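Local coordinates for glutaredoxin (Methanosarcina mazei, PDB 3NZN), which probably acts as a thiol-disulfide oxidoreductase of the thioredoxin superfamily, shuttling electrons through a pair of redox-active cysteines, at residues 37-40 with 41-45; 66-69 with 70-73; 94-97 with 98-102. All blocks are in the same frame, centred on the assembly; numbering follows the deposited sequence.

Interaction 1. Residues 37-40 with 41-45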
ATOM      1  N   LYS A  37      -3.421   3.632 -19.253  1.00 11.19           N
ATOM      2  CA  LYS A  37      -3.886   3.120 -20.520  1.00 11.91           C
ATOM      3  C   LYS A  37      -5.354   2.693 -20.411  1.00 10.72           C
ATOM      4  O   LYS A  37      -6.133   2.853 -21.374  1.00 11.41           O
ATOM      5  CB  LYS A  37      -3.103   1.884 -20.939  1.00 15.38           C
ATOM      6  CG  LYS A  37      -1.735   2.055 -21.459  1.00 20.41           C
ATOM      7  CD  LYS A  37      -1.470   1.234 -22.739  1.00 31.94           C
ATOM      8  CE  LYS A  37      -0.090   1.639 -23.437  1.00 37.86           C
ATOM      9  NZ  LYS A  37      -0.168   2.727 -24.580  1.00 42.44           N
ATOM     10  N   THR A  38      -5.780   2.120 -19.305  1.00 10.69           N
ATOM     11  CA  THR A  38      -7.173   1.810 -19.061  1.00 10.06           C
ATOM     12  C   THR A  38      -8.035   3.018 -18.979  1.00 10.01           C
ATOM     13  O   THR A  38      -9.137   3.042 -19.635  1.00 10.33           O
ATOM     14  CB  THR A  38      -7.276   0.997 -17.743  1.00 11.10           C
ATOM     15  OG1 THR A  38      -6.446  -0.186 -17.851  1.00 12.12           O
ATOM     16  CG2 THR A  38      -8.726   0.580 -17.481  1.00 12.07           C
ATOM     17  N   LYS A  39      -7.631   4.073 -18.298  1.00 10.50           N
ATOM     18  CA  LYS A  39      -8.333   5.310 -18.288  1.00 10.75           C
ATOM     19  C   LYS A  39      -8.504   5.868 -19.708  1.00 10.63           C
ATOM     20  O   LYS A  39      -9.567   6.357 -20.031  1.00 10.69           O
ATOM     21  CB  LYS A  39      -7.673   6.272 -17.314  1.00 12.40           C
ATOM     22  CG  LYS A  39      -8.248   7.575 -17.180  1.00 13.07           C
ATOM     23  CD  LYS A  39      -7.636   8.413 -16.043  1.00 18.50           C
ATOM     24  CE  LYS A  39      -8.212   9.799 -16.004  1.00 21.88           C
ATOM     25  NZ  LYS A  39      -7.571  10.632 -17.093  1.00 26.54           N
ATOM     26  N   LYS A  40      -7.427   5.828 -20.490  1.00 10.58           N
ATOM     27  CA  LYS A  40      -7.492   6.307 -21.877  1.00 10.71           C
ATOM     28  C   LYS A  40      -8.501   5.498 -22.706  1.00  9.63           C
ATOM     29  O   LYS A  40      -9.205   6.088 -23.531  1.00 10.86           O
ATOM     30  CB  LYS A  40      -6.136   6.264 -22.476  1.00 12.31           C
ATOM     31  CG  LYS A  40      -5.185   7.328 -22.137  1.00 19.13           C
ATOM     32  CD  LYS A  40      -3.758   7.014 -22.625  1.00 25.28           C
ATOM     33  CE  LYS A  40      -2.797   8.127 -22.177  1.00 29.47           C
ATOM     34  NZ  LYS A  40      -2.679   8.445 -20.712  1.00 34.79           N
ATOM     35  N   LEU A  41      -8.552   4.193 -22.519  1.00  9.93           N
ATOM     36  CA  LEU A  41      -9.541   3.355 -23.232  1.00  9.73           C
ATOM     37  C   LEU A  41     -10.906   3.789 -22.834  1.00  9.82           C
ATOM     38  O   LEU A  41     -11.793   3.976 -23.748  1.00 10.12           O
ATOM     39  CB  LEU A  41      -9.268   1.886 -22.993  1.00 10.12           C
ATOM     40  CG  LEU A  41     -10.350   0.929 -23.592  1.00 10.22           C
ATOM     41  CD1 LEU A  41     -10.380   0.994 -25.079  1.00 11.84           C
ATOM     42  CD2 LEU A  41     -10.037  -0.450 -23.131  1.00 12.14           C
ATOM     43  N   LEU A  42     -11.237   3.928 -21.540  1.00  9.25           N
ATOM     44  CA  LEU A  42     -12.542   4.340 -21.101  1.00  8.86           C
ATOM     45  C   LEU A  42     -12.899   5.709 -21.654  1.00  9.74           C
ATOM     46  O   LEU A  42     -14.054   5.890 -22.103  1.00 10.43           O
ATOM     47  CB  LEU A  42     -12.617   4.284 -19.580  1.00  9.64           C
ATOM     48  CG  LEU A  42     -12.443   2.921 -18.961  1.00  9.80           C
ATOM     49  CD1 LEU A  42     -12.295   2.941 -17.415  1.00 11.21           C
ATOM     50  CD2 LEU A  42     -13.585   1.926 -19.264  1.00 11.13           C
ATOM     51  N   THR A  43     -11.942   6.612 -21.701  1.00  9.46           N
ATOM     52  CA  THR A  43     -12.171   7.917 -22.251  1.00 10.59           C
ATOM     53  C   THR A  43     -12.514   7.776 -23.780  1.00 10.16           C
ATOM     54  O   THR A  43     -13.432   8.385 -24.288  1.00 10.63           O
ATOM     55  CB  THR A  43     -10.921   8.764 -22.061  1.00 10.73           C
ATOM     56  OG1 THR A  43     -10.677   8.913 -20.650  1.00 12.79           O
ATOM     57  CG2 THR A  43     -11.004  10.091 -22.676  1.00 14.11           C
ATOM     58  N   ASP A  44     -11.733   6.968 -24.471  1.00  9.85           N
ATOM     59  CA  ASP A  44     -11.885   6.857 -25.923  1.00 10.05           C
ATOM     60  C   ASP A  44     -13.142   6.137 -26.310  1.00  9.74           C
ATOM     61  O   ASP A  44     -13.613   6.333 -27.461  1.00 11.11           O
ATOM     62  CB  ASP A  44     -10.649   6.072 -26.484  1.00 11.28           C
ATOM     63  CG  ASP A  44      -9.346   6.893 -26.465  1.00 11.85           C
ATOM     64  OD1 ASP A  44      -9.444   8.122 -26.156  1.00 13.66           O
ATOM     65  OD2 ASP A  44      -8.302   6.309 -26.767  1.00 14.80           O
ATOM     66  N   LEU A  45     -13.740   5.326 -25.441  1.00  9.59           N
ATOM     67  CA  LEU A  45     -15.047   4.651 -25.683  1.00  9.60           C
ATOM     68  C   LEU A  45     -16.170   5.596 -25.443  1.00  9.30           C
ATOM     69  O   LEU A  45     -17.320   5.316 -25.814  1.00 10.68           O
ATOM     70  CB  LEU A  45     -15.161   3.389 -24.878  1.00  9.88           C
ATOM     71  CG  LEU A  45     -14.237   2.283 -25.164  1.00 10.08           C
ATOM     72  CD1 LEU A  45     -14.365   1.123 -24.160  1.00 11.28           C
ATOM     73  CD2 LEU A  45     -14.425   1.692 -26.552  1.00 11.36           C
TER
HETATM   74  O   HOH W   1      -7.424   9.302 -20.169  1.00 32.31           O
HETATM   75  O   HOH W   2      -9.534  10.877 -19.244  1.00 38.22           O

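Interaction 2. Residues 66-69 with 70-73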
ATOM      1  N   VAL A  66      -9.388  -0.168  -0.625  1.00 11.12           N
ATOM      2  CA  VAL A  66      -8.717  -1.426  -0.685  1.00 10.22           C
ATOM      3  C   VAL A  66      -9.683  -2.557  -0.434  1.00 10.74           C
ATOM      4  O   VAL A  66      -9.592  -3.600  -1.072  1.00 11.91           O
ATOM      5  CB  VAL A  66      -7.494  -1.459   0.255  1.00 11.77           C
ATOM      6  CG1 VAL A  66      -7.019  -2.886   0.401  1.00 14.31           C
ATOM      7  CG2 VAL A  66      -6.429  -0.453  -0.281  1.00 13.81           C
ATOM      8  N   GLU A  67     -10.577  -2.403   0.536  1.00 12.09           N
ATOM      9  CA  GLU A  67     -11.540  -3.452   0.766  1.00 12.82           C
ATOM     10  C   GLU A  67     -12.418  -3.674  -0.444  1.00 12.79           C
ATOM     11  O   GLU A  67     -12.787  -4.834  -0.722  1.00 13.50           O
ATOM     12  CB  GLU A  67     -12.429  -3.088   1.951  1.00 14.75           C
ATOM     13  CG  GLU A  67     -11.777  -3.094   3.267  1.00 18.96           C
ATOM     14  CD  GLU A  67     -12.565  -2.371   4.419  1.00 23.80           C
ATOM     15  OE1 GLU A  67     -13.526  -1.555   4.241  1.00 27.67           O
ATOM     16  OE2 GLU A  67     -12.130  -2.544   5.563  1.00 30.19           O
ATOM     17  N   GLU A  68     -12.812  -2.622  -1.143  1.00 12.11           N
ATOM     18  CA  GLU A  68     -13.614  -2.808  -2.342  1.00 12.50           C
ATOM     19  C   GLU A  68     -12.841  -3.573  -3.441  1.00 12.18           C
ATOM     20  O   GLU A  68     -13.394  -4.456  -4.077  1.00 13.78           O
ATOM     21  CB  GLU A  68     -14.076  -1.465  -2.836  1.00 13.12           C
ATOM     22  CG  GLU A  68     -14.841  -1.528  -4.150  1.00 18.66           C
ATOM     23  CD  GLU A  68     -16.242  -2.058  -4.049  1.00 23.73           C
ATOM     24  OE1 GLU A  68     -16.711  -2.444  -2.938  1.00 27.44           O
ATOM     25  OE2 GLU A  68     -16.951  -2.064  -5.141  1.00 29.68           O
ATOM     26  N   VAL A  69     -11.598  -3.183  -3.682  1.00 11.13           N
ATOM     27  CA  VAL A  69     -10.781  -3.895  -4.618  1.00 11.32           C
ATOM     28  C   VAL A  69     -10.641  -5.350  -4.197  1.00 11.30           C
ATOM     29  O   VAL A  69     -10.792  -6.253  -4.961  1.00 12.53           O
ATOM     30  CB  VAL A  69      -9.408  -3.232  -4.768  1.00 11.74           C
ATOM     31  CG1 VAL A  69      -8.508  -4.070  -5.613  1.00 12.45           C
ATOM     32  CG2 VAL A  69      -9.568  -1.865  -5.370  1.00 11.85           C
ATOM     33  N   ARG A  70     -10.333  -5.601  -2.905  1.00 11.73           N
ATOM     34  CA  ARG A  70     -10.129  -6.974  -2.492  1.00 12.26           C
ATOM     35  C   ARG A  70     -11.351  -7.882  -2.687  1.00 11.89           C
ATOM     36  O   ARG A  70     -11.231  -8.969  -3.006  1.00 13.04           O
ATOM     37  CB  ARG A  70      -9.700  -6.972  -0.998  1.00 13.46           C
ATOM     38  CG  ARG A  70      -9.410  -8.338  -0.466  1.00 13.92           C
ATOM     39  CD  ARG A  70      -8.907  -8.212   1.055  1.00 21.99           C
ATOM     40  NE  ARG A  70      -7.491  -7.777   1.117  1.00 25.58           N
ATOM     41  CZ  ARG A  70      -7.038  -6.716   1.733  1.00 21.84           C
ATOM     42  NH1 ARG A  70      -5.762  -6.440   1.682  1.00 24.16           N
ATOM     43  NH2 ARG A  70      -7.804  -5.950   2.374  1.00 24.09           N
ATOM     44  N   ARG A  71     -12.501  -7.298  -2.476  1.00 12.36           N
ATOM     45  CA  ARG A  71     -13.778  -8.035  -2.679  1.00 14.00           C
ATOM     46  C   ARG A  71     -13.874  -8.648  -4.096  1.00 13.49           C
ATOM     47  O   ARG A  71     -14.274  -9.764  -4.259  1.00 16.35           O
ATOM     48  CB  ARG A  71     -14.974  -7.138  -2.431  1.00 15.69           C
ATOM     49  CG  ARG A  71     -16.314  -7.715  -2.845  1.00 20.69           C
ATOM     50  CD  ARG A  71     -17.391  -6.690  -2.664  1.00 23.93           C
ATOM     51  NE  ARG A  71     -18.578  -6.973  -3.446  1.00 24.57           N
ATOM     52  CZ  ARG A  71     -19.561  -6.119  -3.544  1.00 29.51           C
ATOM     53  NH1 ARG A  71     -19.502  -4.980  -2.923  1.00 35.29           N
ATOM     54  NH2 ARG A  71     -20.604  -6.425  -4.297  1.00 33.04           N
ATOM     55  N   PHE A  72     -13.445  -7.855  -5.086  1.00 12.34           N
ATOM     56  CA  PHE A  72     -13.574  -8.210  -6.478  1.00 12.53           C
ATOM     57  C   PHE A  72     -12.287  -8.810  -7.056  1.00 13.21           C
ATOM     58  O   PHE A  72     -12.264  -9.410  -8.125  1.00 16.76           O
ATOM     59  CB  PHE A  72     -13.938  -6.996  -7.299  1.00 13.26           C
ATOM     60  CG  PHE A  72     -15.422  -6.658  -7.181  1.00 14.21           C
ATOM     61  CD1 PHE A  72     -16.337  -7.313  -7.945  1.00 15.36           C
ATOM     62  CD2 PHE A  72     -15.860  -5.668  -6.388  1.00 14.98           C
ATOM     63  CE1 PHE A  72     -17.683  -7.043  -7.846  1.00 14.78           C
ATOM     64  CE2 PHE A  72     -17.256  -5.397  -6.310  1.00 17.08           C
ATOM     65  CZ  PHE A  72     -18.096  -6.058  -7.093  1.00 15.62           C
ATOM     66  N   ASN A  73     -11.185  -8.625  -6.340  1.00 12.02           N
ATOM     67  CA  ASN A  73      -9.845  -8.955  -6.813  1.00 11.17           C
ATOM     68  C   ASN A  73      -8.961  -9.194  -5.575  1.00 11.60           C
ATOM     69  O   ASN A  73      -8.299  -8.319  -5.079  1.00 11.55           O
ATOM     70  CB  ASN A  73      -9.237  -7.832  -7.621  1.00 11.15           C
ATOM     71  CG  ASN A  73      -7.787  -8.105  -7.980  1.00 10.49           C
ATOM     72  OD1 ASN A  73      -7.330  -9.219  -7.883  1.00 12.14           O
ATOM     73  ND2 ASN A  73      -7.119  -7.109  -8.492  1.00 10.45           N
TER

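Interaction 3. Residues 94-97 with 98-102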
ATOM      1  N   GLU A  94      -7.921  -5.024 -23.127  1.00 10.93           N
ATOM      2  CA  GLU A  94      -8.590  -4.076 -24.010  1.00 10.54           C
ATOM      3  C   GLU A  94      -9.926  -4.659 -24.592  1.00 10.16           C
ATOM      4  O   GLU A  94     -10.985  -4.033 -24.508  1.00 10.59           O
ATOM      5  CB  GLU A  94      -7.613  -3.651 -25.130  1.00 11.50           C
ATOM      6  CG  GLU A  94      -8.108  -2.651 -26.081  1.00 12.37           C
ATOM      7  CD  GLU A  94      -7.036  -1.911 -26.883  1.00 16.43           C
ATOM      8  OE1 GLU A  94      -5.878  -2.304 -26.743  1.00 19.71           O
ATOM      9  OE2 GLU A  94      -7.306  -1.008 -27.671  1.00 21.97           O
ATOM     10  N   LYS A  95      -9.830  -5.845 -25.193  1.00 10.37           N
ATOM     11  CA  LYS A  95     -11.005  -6.466 -25.769  1.00 10.68           C
ATOM     12  C   LYS A  95     -12.088  -6.762 -24.693  1.00 10.70           C
ATOM     13  O   LYS A  95     -13.269  -6.507 -24.868  1.00 11.07           O
ATOM     14  CB  LYS A  95     -10.622  -7.712 -26.527  1.00 12.36           C
ATOM     15  CG  LYS A  95     -11.829  -8.408 -27.174  1.00 15.36           C
ATOM     16  CD  LYS A  95     -11.396  -9.631 -28.016  1.00 18.49           C
ATOM     17  CE  LYS A  95     -12.478 -10.362 -28.681  1.00 23.17           C
ATOM     18  NZ  LYS A  95     -11.777 -11.495 -29.452  1.00 33.51           N
ATOM     19  N   GLU A  96     -11.644  -7.288 -23.560  1.00 10.87           N
ATOM     20  CA  GLU A  96     -12.575  -7.609 -22.517  1.00 10.89           C
ATOM     21  C   GLU A  96     -13.289  -6.400 -21.980  1.00  9.58           C
ATOM     22  O   GLU A  96     -14.488  -6.444 -21.694  1.00 10.61           O
ATOM     23  CB  GLU A  96     -11.859  -8.401 -21.389  1.00 12.09           C
ATOM     24  CG  GLU A  96     -12.813  -8.924 -20.372  1.00 15.14           C
ATOM     25  CD  GLU A  96     -12.122  -9.713 -19.257  1.00 18.77           C
ATOM     26  OE1 GLU A  96     -10.929  -9.988 -19.343  1.00 24.03           O
ATOM     27  OE2 GLU A  96     -12.781 -10.064 -18.285  1.00 21.59           O
ATOM     28  N   ILE A  97     -12.574  -5.297 -21.805  1.00  9.70           N
ATOM     29  CA  ILE A  97     -13.168  -4.093 -21.324  1.00  9.53           C
ATOM     30  C   ILE A  97     -14.206  -3.581 -22.317  1.00  9.50           C
ATOM     31  O   ILE A  97     -15.337  -3.300 -21.952  1.00  9.43           O
ATOM     32  CB  ILE A  97     -12.128  -3.005 -21.042  1.00  9.37           C
ATOM     33  CG1 ILE A  97     -11.279  -3.418 -19.809  1.00 11.01           C
ATOM     34  CG2 ILE A  97     -12.741  -1.701 -20.798  1.00 10.80           C
ATOM     35  CD1 ILE A  97      -9.963  -2.587 -19.661  1.00 12.23           C
ATOM     36  N   ARG A  98     -13.808  -3.435 -23.615  1.00  8.73           N
ATOM     37  CA  ARG A  98     -14.758  -2.908 -24.594  1.00  8.74           C
ATOM     38  C   ARG A  98     -15.961  -3.811 -24.759  1.00  9.03           C
ATOM     39  O   ARG A  98     -17.100  -3.310 -24.840  1.00  9.17           O
ATOM     40  CB  ARG A  98     -14.099  -2.524 -25.878  1.00  8.63           C
ATOM     41  CG  ARG A  98     -13.527  -3.641 -26.741  1.00  9.46           C
ATOM     42  CD  ARG A  98     -14.568  -4.165 -27.766  1.00  9.88           C
ATOM     43  NE  ARG A  98     -13.919  -5.079 -28.628  1.00 10.55           N
ATOM     44  CZ  ARG A  98     -14.505  -5.756 -29.590  1.00 12.92           C
ATOM     45  NH1 ARG A  98     -15.785  -5.728 -29.718  1.00 13.04           N
ATOM     46  NH2 ARG A  98     -13.763  -6.543 -30.364  1.00 15.55           N
ATOM     47  N   GLU A  99     -15.785  -5.088 -24.749  1.00  9.17           N
ATOM     48  CA  GLU A  99     -16.939  -5.986 -24.924  1.00  9.00           C
ATOM     49  C   GLU A  99     -17.864  -5.905 -23.736  1.00  9.68           C
ATOM     50  O   GLU A  99     -19.085  -5.868 -23.831  1.00 10.07           O
ATOM     51  CB  GLU A  99     -16.493  -7.373 -25.185  1.00 11.05           C
ATOM     52  CG  GLU A  99     -15.856  -7.584 -26.538  1.00 11.60           C
ATOM     53  CD  GLU A  99     -15.594  -8.957 -26.976  1.00 17.33           C
ATOM     54  OE1 GLU A  99     -15.620  -9.856 -26.156  1.00 21.64           O
ATOM     55  OE2 GLU A  99     -15.369  -9.142 -28.223  1.00 23.00           O
ATOM     56  N   SER A 100     -17.278  -5.878 -22.504  1.00  9.56           N
ATOM     57  CA  SER A 100     -18.100  -5.839 -21.335  1.00  9.28           C
ATOM     58  C   SER A 100     -18.916  -4.604 -21.273  1.00  9.51           C
ATOM     59  O   SER A 100     -20.035  -4.648 -20.750  1.00 10.12           O
ATOM     60  CB  SER A 100     -17.190  -5.895 -20.061  1.00 10.03           C
ATOM     61  OG  SER A 100     -16.545  -7.133 -19.948  1.00 12.08           O
ATOM     62  N   LEU A 101     -18.438  -3.505 -21.835  1.00  8.84           N
ATOM     63  CA  LEU A 101     -19.129  -2.249 -21.860  1.00  9.23           C
ATOM     64  C   LEU A 101     -20.139  -2.067 -23.061  1.00  8.55           C
ATOM     65  O   LEU A 101     -20.735  -1.026 -23.176  1.00 10.28           O
ATOM     66  CB  LEU A 101     -18.131  -1.128 -21.878  1.00  8.58           C
ATOM     67  CG  LEU A 101     -17.376  -0.947 -20.553  1.00  9.84           C
ATOM     68  CD1 LEU A 101     -16.163   0.029 -20.758  1.00 12.02           C
ATOM     69  CD2 LEU A 101     -18.310  -0.395 -19.486  1.00 12.33           C
ATOM     70  N   GLY A 102     -20.259  -3.127 -23.838  1.00  9.11           N
ATOM     71  CA  GLY A 102     -21.292  -3.128 -24.898  1.00 10.22           C
ATOM     72  C   GLY A 102     -20.804  -2.721 -26.237  1.00  9.72           C
ATOM     73  O   GLY A 102     -21.678  -2.382 -27.097  1.00 10.77           O
TER

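Interaction 1. Residues 37-40 with 41-45
K39 and T43 meet one turn apart on helix 33-45, where the carbonyl oxygen of K39 is gripped by two donors. The amide N of T43 reaches K39 O at 2.9 Å with an N-H...O angle of 156°, and T43 OG1 reaches the same K39 O at 2.9 Å from the opposite face of the carbonyl plane, 38° out of it. The hydroxyl can fold back this way because OG1 stands anti to the T43 carbonyl carbon, beside the backbone N (chi1 -63°). The same OG1 faces the watery side: one water lies 2.7 Å from T43 OG1 and 2.9 Å from K39 NZ, donating to the first and accepting from the second. The K39 stem lies against M26, Y51 and Y53.

The helix is the crossover of the beta-alpha-beta unit formed with strands 24-28 and 49-53, as in the thioredoxin fold. Its inward flank is packed instead of watery: L42 CG sits 3.4 Å from T38 O, and both side chains are buried against M26 and I97, though T38 CG2 and L42 CD1 touch more loosely at 4.3 Å. T38 OG1 is hydrogen-bonded to W34 O. On the exposed flank K40 O accepts the amide N of D44 at 2.8 Å; the D44 carboxylate folds back over K40 O, OD1 at 3.3 Å, but as a second acceptor it adds no bond.

Interaction 2. Residues 66-69 with 70-73
R70 and V66 are joined through the backbone, R70 N bonding V66 O at 2.8 Å, nearly straight (164°). R71 N repeats the pattern one residue on, at 3.0 Å from E67 O. Beyond this point the helical bonding weakens: V69 O receives both F72 N and N73 N, both bonds weak and bent. Among the side chains the charged pair is E68 with R71, a long salt bridge of 3.8 Å from E68 OE1 to R71 NH1. The two chains run side by side in the same direction; at this length, and with the carboxylate and guanidinium planes 85° apart, the link is probably mostly electrostatic. R71 NH2 also has a weak, long partner in D85, and R70 has weak, long ion pairs with E62 and E63 of a second subunit.

All this takes place in the last two turns of helix 59-72, which N73 leaves with extended backbone angles. In the glutaredoxin fold this helix packs on the central sheet, and N73 ties its exit to strand 77-83 through ND2, bonded to T80 and S77.

Outward from the charges, the other oxygen of E68, OE2, lies at the edge of the F72 ring, 3.5 Å from CE2. The bend at chi2 of E68 (74°) turns its carboxylate toward the ring. F72 CE2 in turn lies 3.5 Å above one face of the R71 guanidinium, offset to its rim. On another flank V66 CG1 touches R70 NH2 at 3.7 Å, and V69, buried, packs on Y27, F78 and T80.

Interaction 3. Residues 94-97 with 98-102
S100 holds its OG anti to its own carbonyl carbon (chi1 -67°), which folds the hydroxyl back onto E96 one turn earlier. S100 OG lies 2.8 Å from E96 O, and S100 N reaches that oxygen at 3.0 Å from the opposite face of the carbonyl plane, so two bonds grip a single acceptor. The E96 carboxylate forms salt bridges with K93 and K87.

R98 CG is wedged between backbone N and carbonyl carbon (chi1 68°), packed 3.4 Å from K95 O. The chain then bends at chi2 and carries the guanidinium past K95, with NH1 hydrogen-bonded to O of the C-terminal residue F103. E99 OE2 lies above one face of the guanidinium, toward its rim; the salt bridge to R98 NH2 is long (3.7 Å) and no N-H points at the oxygen. E99 meets K95 mainly through carbon, K95 CE lying 3.2 Å from E99 OE2, while K95 NZ stays 4.5 Å from that oxygen, too far for an ion pair. An alanine in place of R98 is likely to leave F103 O without this donor and E99 OE2 without the guanidinium charge beside it, leaving the more distant K95 NZ.

On the buried side I97 CG2 packs on L101 CD1 at 3.8 Å, the two side chains pointing the same way. T38, L41 and L42 of helix 33-45 pack on I97, L42 also on L101. L101 N to I97 O is the last regular helix bond; G102 then takes positive phi (96°) with its N bonded back to E99 O, a Schellman motif finishing the C-terminal helix of a glutaredoxin domain.

Interactions 1 and 3 belong to one helix-helix interface, their centres 11 Å apart: L42 CD2 meets L101 CD1 at 3.5 Å and L41 CD2 meets I97 CG2 at 3.8 Å, so the inward flank of helix 33-45 is packed on helix 94-100. Interaction 2 stands apart, its centre about 22 Å from that of interaction 1, across the centre of the chain, and about 21 Å from that of interaction 3; it touches neither. The C32-C35 disulfide, consistent with a thioredoxin-type CxxC site, lies by the start of helix 33-45, and of these contacts interaction 1 shares its helix, T38 coming near those cysteines without touching them.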